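Local atomic coordinates of putative uncharacterized protein lp_3323 (Lactobacillus plantarum, PDB entry 3DC7), a protein that is of unknown function but, as a member of the GDSL-like lipase/acylhydrolase family, probably hydrolyses ester bonds of an unidentified substrate. Residues Ile65-Tyr76 with Met109-Leu119. Residues are numbered along the deposited sequence; the frame is centred on the assembly and turned at random.
Sequences IGSRYDAMAVRY and MTTFYGALMML
I65 and A73 pack against the first two turns of helix 112-126 and the residues just before it, in what the five-stranded parallel sheet and family identify as an SGNH-hydrolase alpha/beta fold; the loop 65-71 and short helix 72-75 bury 591 Å², both sides summed, with 109-119. Polar evidence is a single hydrogen bond across the contact: S67 N donates to M109 O at 3.0 Å with an N-H...O angle of 147°, and the donor is tilted 25° from the carbonyl plane. T111, at the N-cap, accepts from G114 N through OG1; on the loop, D94 accepts from I65 N through OD2 and from G66 N through OD1.

Most of the remaining contact is apolar. I65 splits its branches: chi1 of -71° sets CG1 anti to the carbonyl carbon and turns CG2 toward A115 CB (3.9 Å), whereas CD1 extends to F112 CE1 at 3.7 Å and L116 CD2 at 3.8 Å. At G66 the backbones come close, its CA 3.5 Å from A115 CB. Selenomethionine M109 lays SE against A71 CB (3.8 Å) and CG against A73 CB; the bend at chi3 brings CE near A73 O. At the far end L119 packs on the short helix, its CG near M72 O and A73 CA, and also touches F134 of strand 132-136. The side chains of Y76 and L119 run antiparallel alongside one another, with L119 CD2 3.7 Å from Y76 CB.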
ATOM      1  N   ILE A  65     -16.672  -2.739 -16.770  1.00 23.25           N
ATOM      2  CA  ILE A  65     -15.737  -3.859 -16.956  1.00 22.83           C
ATOM      3  C   ILE A  65     -16.542  -5.115 -17.312  1.00 22.81           C
ATOM      4  O   ILE A  65     -16.163  -5.879 -18.200  1.00 22.26           O
ATOM      5  CB  ILE A  65     -14.869  -4.087 -15.705  1.00 22.70           C
ATOM      6  CG1 ILE A  65     -13.857  -2.943 -15.555  1.00 23.50           C
ATOM      7  CG2 ILE A  65     -14.149  -5.424 -15.800  1.00 22.53           C
ATOM      8  CD1 ILE A  65     -13.087  -2.961 -14.268  1.00 24.69           C
ATOM      9  N   GLY A  66     -17.664  -5.298 -16.618  1.00 22.74           N
ATOM     10  CA  GLY A  66     -18.560  -6.422 -16.869  1.00 23.56           C
ATOM     11  C   GLY A  66     -19.491  -6.249 -18.060  1.00 24.01           C
ATOM     12  O   GLY A  66     -19.413  -5.252 -18.809  1.00 23.52           O
ATOM     13  N   SER A  67     -20.402  -7.212 -18.197  1.00 24.31           N
ATOM     14  CA  SER A  67     -21.269  -7.341 -19.367  1.00 24.80           C
ATOM     15  C   SER A  67     -22.274  -6.225 -19.694  1.00 25.18           C
ATOM     16  O   SER A  67     -22.803  -6.199 -20.811  1.00 25.39           O
ATOM     17  CB  SER A  67     -22.031  -8.656 -19.270  1.00 24.95           C
ATOM     18  OG  SER A  67     -22.961  -8.601 -18.207  1.00 26.60           O
ATOM     19  N   ARG A  68     -22.534  -5.316 -18.752  1.00 24.94           N
ATOM     20  CA  ARG A  68     -23.691  -4.415 -18.842  1.00 25.55           C
ATOM     21  C   ARG A  68     -23.617  -3.419 -19.991  1.00 25.68           C
ATOM     22  O   ARG A  68     -24.614  -3.214 -20.691  1.00 25.58           O
ATOM     23  CB  ARG A  68     -23.911  -3.659 -17.527  1.00 25.91           C
ATOM     24  CG  ARG A  68     -24.405  -4.507 -16.347  1.00 28.19           C
ATOM     25  CD  ARG A  68     -25.915  -4.734 -16.310  1.00 31.48           C
ATOM     26  NE  ARG A  68     -26.679  -3.608 -16.837  1.00 34.01           N
ATOM     27  CZ  ARG A  68     -27.576  -2.904 -16.156  1.00 36.05           C
ATOM     28  NH1 ARG A  68     -27.853  -3.194 -14.891  1.00 39.20           N
ATOM     29  NH2 ARG A  68     -28.201  -1.902 -16.751  1.00 38.14           N
ATOM     30  N   TYR A  69     -22.441  -2.815 -20.182  1.00 26.17           N
ATOM     31  CA  TYR A  69     -22.218  -1.766 -21.191  1.00 26.29           C
ATOM     32  C   TYR A  69     -20.809  -1.830 -21.798  1.00 26.25           C
ATOM     33  O   TYR A  69     -19.839  -1.513 -21.116  1.00 25.55           O
ATOM     34  CB  TYR A  69     -22.408  -0.386 -20.553  1.00 26.97           C
ATOM     35  CG  TYR A  69     -23.806  -0.098 -20.076  1.00 28.11           C
ATOM     36  CD1 TYR A  69     -24.160  -0.259 -18.741  1.00 29.15           C
ATOM     37  CD2 TYR A  69     -24.783   0.332 -20.971  1.00 30.62           C
ATOM     38  CE1 TYR A  69     -25.466   0.015 -18.297  1.00 30.13           C
ATOM     39  CE2 TYR A  69     -26.077   0.603 -20.544  1.00 31.47           C
ATOM     40  CZ  TYR A  69     -26.411   0.446 -19.213  1.00 31.07           C
ATOM     41  OH  TYR A  69     -27.702   0.720 -18.827  1.00 31.97           O
ATOM     42  N   ASP A  70     -20.700  -2.209 -23.075  1.00 26.16           N
ATOM     43  CA  ASP A  70     -19.414  -2.218 -23.787  1.00 26.85           C
ATOM     44  C   ASP A  70     -18.280  -2.827 -22.975  1.00 26.97           C
ATOM     45  O   ASP A  70     -17.246  -2.173 -22.771  1.00 27.42           O
ATOM     46  CB  ASP A  70     -19.012  -0.790 -24.191  1.00 27.69           C
ATOM     47  CG  ASP A  70     -19.879  -0.231 -25.296  1.00 30.26           C
ATOM     48  OD1 ASP A  70     -20.601   0.772 -25.051  1.00 32.32           O
ATOM     49  OD2 ASP A  70     -19.840  -0.798 -26.411  1.00 32.52           O
ATOM     50  N   ALA A  71     -18.476  -4.063 -22.511  1.00 26.44           N
ATOM     51  CA  ALA A  71     -17.562  -4.734 -21.580  1.00 26.35           C
ATOM     52  C   ALA A  71     -16.077  -4.549 -21.877  1.00 26.60           C
ATOM     53  O   ALA A  71     -15.585  -5.027 -22.891  1.00 26.20           O
ATOM     54  CB  ALA A  71     -17.882  -6.223 -21.530  1.00 25.85           C
HETATM   55  N   MSE A  72     -15.362  -3.893 -20.984  1.00 26.98           N
HETATM   56  CA  MSE A  72     -13.892  -3.859 -21.072  1.00 27.48           C
HETATM   57  C   MSE A  72     -13.254  -5.256 -21.046  1.00 27.22           C
HETATM   58  O   MSE A  72     -12.155  -5.463 -21.580  1.00 27.03           O
HETATM   59  CB  MSE A  72     -13.300  -3.003 -19.964  1.00 27.51           C
HETATM   60  CG  MSE A  72     -13.544  -1.514 -20.130  1.00 30.91           C
HETATM   61 SE   MSE A  72     -12.717  -0.481 -18.664  1.00 39.12          SE
HETATM   62  CE  MSE A  72     -14.231   0.711 -18.301  1.00 34.85           C
ATOM     63  N   ALA A  73     -13.945  -6.203 -20.441  1.00 27.35           N
ATOM     64  CA  ALA A  73     -13.473  -7.588 -20.392  1.00 27.92           C
ATOM     65  C   ALA A  73     -13.499  -8.275 -21.760  1.00 28.25           C
ATOM     66  O   ALA A  73     -12.960  -9.370 -21.912  1.00 28.78           O
ATOM     67  CB  ALA A  73     -14.246  -8.386 -19.358  1.00 28.14           C
ATOM     68  N   VAL A  74     -14.113  -7.630 -22.753  1.00 28.54           N
ATOM     69  CA  VAL A  74     -13.956  -8.039 -24.151  1.00 28.48           C
ATOM     70  C   VAL A  74     -13.196  -6.992 -24.977  1.00 28.30           C
ATOM     71  O   VAL A  74     -12.358  -7.338 -25.802  1.00 28.46           O
ATOM     72  CB  VAL A  74     -15.307  -8.460 -24.841  1.00 28.70           C
ATOM     73  CG1 VAL A  74     -16.370  -7.415 -24.697  1.00 27.89           C
ATOM     74  CG2 VAL A  74     -15.081  -8.764 -26.321  1.00 28.87           C
ATOM     75  N   ARG A  75     -13.457  -5.713 -24.728  1.00 27.92           N
ATOM     76  CA  ARG A  75     -12.848  -4.650 -25.531  1.00 27.43           C
ATOM     77  C   ARG A  75     -11.319  -4.581 -25.452  1.00 27.06           C
ATOM     78  O   ARG A  75     -10.678  -4.003 -26.335  1.00 27.07           O
ATOM     79  CB  ARG A  75     -13.439  -3.291 -25.168  1.00 27.34           C
ATOM     80  CG  ARG A  75     -14.858  -3.113 -25.615  1.00 27.55           C
ATOM     81  CD  ARG A  75     -15.257  -1.639 -25.610  1.00 28.22           C
ATOM     82  NE  ARG A  75     -15.122  -0.988 -24.303  1.00 28.67           N
ATOM     83  CZ  ARG A  75     -14.150  -0.144 -23.987  1.00 29.08           C
ATOM     84  NH1 ARG A  75     -13.217   0.152 -24.879  1.00 31.05           N
ATOM     85  NH2 ARG A  75     -14.113   0.417 -22.785  1.00 30.39           N
ATOM     86  N   TYR A  76     -10.741  -5.161 -24.403  1.00 26.41           N
ATOM     87  CA  TYR A  76      -9.288  -5.196 -24.241  1.00 26.24           C
ATOM     88  C   TYR A  76      -8.573  -5.825 -25.440  1.00 26.65           C
ATOM     89  O   TYR A  76      -7.380  -5.579 -25.649  1.00 26.78           O
ATOM     90  CB  TYR A  76      -8.907  -5.976 -22.968  1.00 26.03           C
ATOM     91  CG  TYR A  76      -8.880  -7.487 -23.142  1.00 24.20           C
ATOM     92  CD1 TYR A  76      -9.995  -8.257 -22.848  1.00 22.99           C
ATOM     93  CD2 TYR A  76      -7.738  -8.132 -23.613  1.00 22.21           C
ATOM     94  CE1 TYR A  76      -9.975  -9.648 -22.991  1.00 24.07           C
ATOM     95  CE2 TYR A  76      -7.704  -9.514 -23.783  1.00 25.28           C
ATOM     96  CZ  TYR A  76      -8.828 -10.270 -23.468  1.00 26.32           C
ATOM     97  OH  TYR A  76      -8.801 -11.640 -23.641  1.00 27.42           O
HETATM   98  N   MSE A 109     -18.242 -12.951 -17.108  1.00 37.05           N
HETATM   99  CA  MSE A 109     -18.438 -11.525 -17.258  1.00 36.34           C
HETATM  100  C   MSE A 109     -19.766 -11.000 -16.737  1.00 34.68           C
HETATM  101  O   MSE A 109     -20.008  -9.794 -16.745  1.00 34.59           O
HETATM  102  CB  MSE A 109     -18.366 -11.221 -18.735  1.00 36.93           C
HETATM  103  CG  MSE A 109     -17.715  -9.937 -19.059  1.00 40.36           C
HETATM  104 SE   MSE A 109     -17.412  -9.975 -20.957  1.00 48.78          SE
HETATM  105  CE  MSE A 109     -16.176 -11.485 -21.076  1.00 44.22           C
ATOM    106  N   THR A 110     -20.627 -11.920 -16.325  1.00 32.86           N
ATOM    107  CA  THR A 110     -21.914 -11.615 -15.715  1.00 31.65           C
ATOM    108  C   THR A 110     -21.767 -10.805 -14.417  1.00 30.01           C
ATOM    109  O   THR A 110     -22.643 -10.012 -14.067  1.00 28.98           O
ATOM    110  CB  THR A 110     -22.731 -12.939 -15.537  1.00 31.72           C
ATOM    111  OG1 THR A 110     -23.854 -12.921 -16.427  1.00 33.84           O
ATOM    112  CG2 THR A 110     -23.219 -13.161 -14.111  1.00 33.00           C
ATOM    113  N   THR A 111     -20.645 -11.002 -13.721  1.00 28.02           N
ATOM    114  CA  THR A 111     -20.396 -10.296 -12.470  1.00 26.72           C
ATOM    115  C   THR A 111     -19.110  -9.497 -12.562  1.00 25.77           C
ATOM    116  O   THR A 111     -18.271  -9.752 -13.430  1.00 26.17           O
ATOM    117  CB  THR A 111     -20.337 -11.252 -11.247  1.00 26.51           C
ATOM    118  OG1 THR A 111     -19.264 -12.187 -11.401  1.00 24.76           O
ATOM    119  CG2 THR A 111     -21.663 -12.009 -11.062  1.00 27.14           C
ATOM    120  N   PHE A 112     -18.959  -8.533 -11.666  1.00 24.41           N
ATOM    121  CA  PHE A 112     -17.767  -7.680 -11.642  1.00 23.76           C
ATOM    122  C   PHE A 112     -16.502  -8.498 -11.385  1.00 22.96           C
ATOM    123  O   PHE A 112     -15.489  -8.287 -12.030  1.00 22.79           O
ATOM    124  CB  PHE A 112     -17.919  -6.597 -10.578  1.00 23.16           C
ATOM    125  CG  PHE A 112     -16.859  -5.534 -10.636  1.00 23.18           C
ATOM    126  CD1 PHE A 112     -16.688  -4.760 -11.781  1.00 21.31           C
ATOM    127  CD2 PHE A 112     -16.047  -5.290  -9.540  1.00 21.54           C
ATOM    128  CE1 PHE A 112     -15.718  -3.766 -11.828  1.00 21.29           C
ATOM    129  CE2 PHE A 112     -15.073  -4.291  -9.585  1.00 20.81           C
ATOM    130  CZ  PHE A 112     -14.909  -3.536 -10.733  1.00 18.00           C
ATOM    131  N   TYR A 113     -16.581  -9.434 -10.446  1.00 22.83           N
ATOM    132  CA  TYR A 113     -15.455 -10.311 -10.113  1.00 22.92           C
ATOM    133  C   TYR A 113     -15.061 -11.221 -11.264  1.00 23.21           C
ATOM    134  O   TYR A 113     -13.872 -11.376 -11.571  1.00 23.02           O
ATOM    135  CB  TYR A 113     -15.791 -11.170  -8.906  1.00 23.04           C
ATOM    136  CG  TYR A 113     -15.466 -10.564  -7.566  1.00 22.24           C
ATOM    137  CD1 TYR A 113     -14.144 -10.552  -7.075  1.00 22.61           C
ATOM    138  CD2 TYR A 113     -16.475 -10.056  -6.752  1.00 23.87           C
ATOM    139  CE1 TYR A 113     -13.848 -10.024  -5.810  1.00 22.07           C
ATOM    140  CE2 TYR A 113     -16.191  -9.519  -5.494  1.00 21.82           C
ATOM    141  CZ  TYR A 113     -14.882  -9.508  -5.035  1.00 23.62           C
ATOM    142  OH  TYR A 113     -14.620  -8.986  -3.796  1.00 23.78           O
ATOM    143  N   GLY A 114     -16.064 -11.827 -11.899  1.00 23.49           N
ATOM    144  CA  GLY A 114     -15.843 -12.664 -13.069  1.00 23.02           C
ATOM    145  C   GLY A 114     -15.253 -11.887 -14.223  1.00 23.00           C
ATOM    146  O   GLY A 114     -14.367 -12.380 -14.917  1.00 22.91           O
ATOM    147  N   ALA A 115     -15.717 -10.659 -14.426  1.00 23.71           N
ATOM    148  CA  ALA A 115     -15.223  -9.857 -15.542  1.00 24.24           C
ATOM    149  C   ALA A 115     -13.771  -9.381 -15.349  1.00 25.24           C
ATOM    150  O   ALA A 115     -12.993  -9.409 -16.303  1.00 25.15           O
ATOM    151  CB  ALA A 115     -16.148  -8.718 -15.841  1.00 23.71           C
ATOM    152  N   LEU A 116     -13.404  -8.976 -14.129  1.00 26.15           N
ATOM    153  CA  LEU A 116     -11.993  -8.744 -13.775  1.00 27.45           C
ATOM    154  C   LEU A 116     -11.091  -9.947 -14.074  1.00 28.67           C
ATOM    155  O   LEU A 116     -10.023  -9.782 -14.666  1.00 28.49           O
ATOM    156  CB  LEU A 116     -11.844  -8.340 -12.301  1.00 27.43           C
ATOM    157  CG  LEU A 116     -12.350  -6.941 -11.928  1.00 28.07           C
ATOM    158  CD1 LEU A 116     -12.501  -6.794 -10.414  1.00 29.30           C
ATOM    159  CD2 LEU A 116     -11.425  -5.867 -12.498  1.00 28.79           C
HETATM  160  N   MSE A 117     -11.522 -11.151 -13.688  1.00 30.11           N
HETATM  161  CA  MSE A 117     -10.725 -12.359 -13.938  1.00 32.25           C
HETATM  162  C   MSE A 117     -10.404 -12.569 -15.424  1.00 31.82           C
HETATM  163  O   MSE A 117      -9.263 -12.852 -15.799  1.00 31.21           O
HETATM  164  CB  MSE A 117     -11.411 -13.607 -13.380  1.00 33.42           C
HETATM  165  CG  MSE A 117     -10.650 -14.880 -13.716  1.00 40.00           C
HETATM  166 SE   MSE A 117     -11.426 -16.478 -12.938  1.00 60.20          SE
HETATM  167  CE  MSE A 117     -11.104 -16.127 -11.016  1.00 54.27           C
HETATM  168  N   MSE A 118     -11.419 -12.429 -16.268  1.00 31.76           N
HETATM  169  CA  MSE A 118     -11.202 -12.594 -17.684  1.00 32.45           C
HETATM  170  C   MSE A 118     -10.374 -11.469 -18.275  1.00 30.58           C
HETATM  171  O   MSE A 118      -9.506 -11.727 -19.108  1.00 30.21           O
HETATM  172  CB  MSE A 118     -12.515 -12.764 -18.412  1.00 33.80           C
HETATM  173  CG  MSE A 118     -13.092 -14.141 -18.188  1.00 41.99           C
HETATM  174 SE   MSE A 118     -14.932 -14.101 -18.732  1.00 61.36          SE
HETATM  175  CE  MSE A 118     -14.620 -14.492 -20.636  1.00 56.21           C
ATOM    176  N   LEU A 119     -10.625 -10.238 -17.838  1.00 28.51           N
ATOM    177  CA  LEU A 119      -9.814  -9.101 -18.273  1.00 27.08           C
ATOM    178  C   LEU A 119      -8.341  -9.339 -17.932  1.00 26.01           C
ATOM    179  O   LEU A 119      -7.497  -9.317 -18.810  1.00 25.32           O
ATOM    180  CB  LEU A 119     -10.290  -7.800 -17.629  1.00 26.39           C
ATOM    181  CG  LEU A 119     -10.142  -6.433 -18.334  1.00 27.36           C
ATOM    182  CD1 LEU A 119     -10.002  -5.328 -17.301  1.00 26.30           C
ATOM    183  CD2 LEU A 119      -9.009  -6.338 -19.320  1.00 25.64           C
TER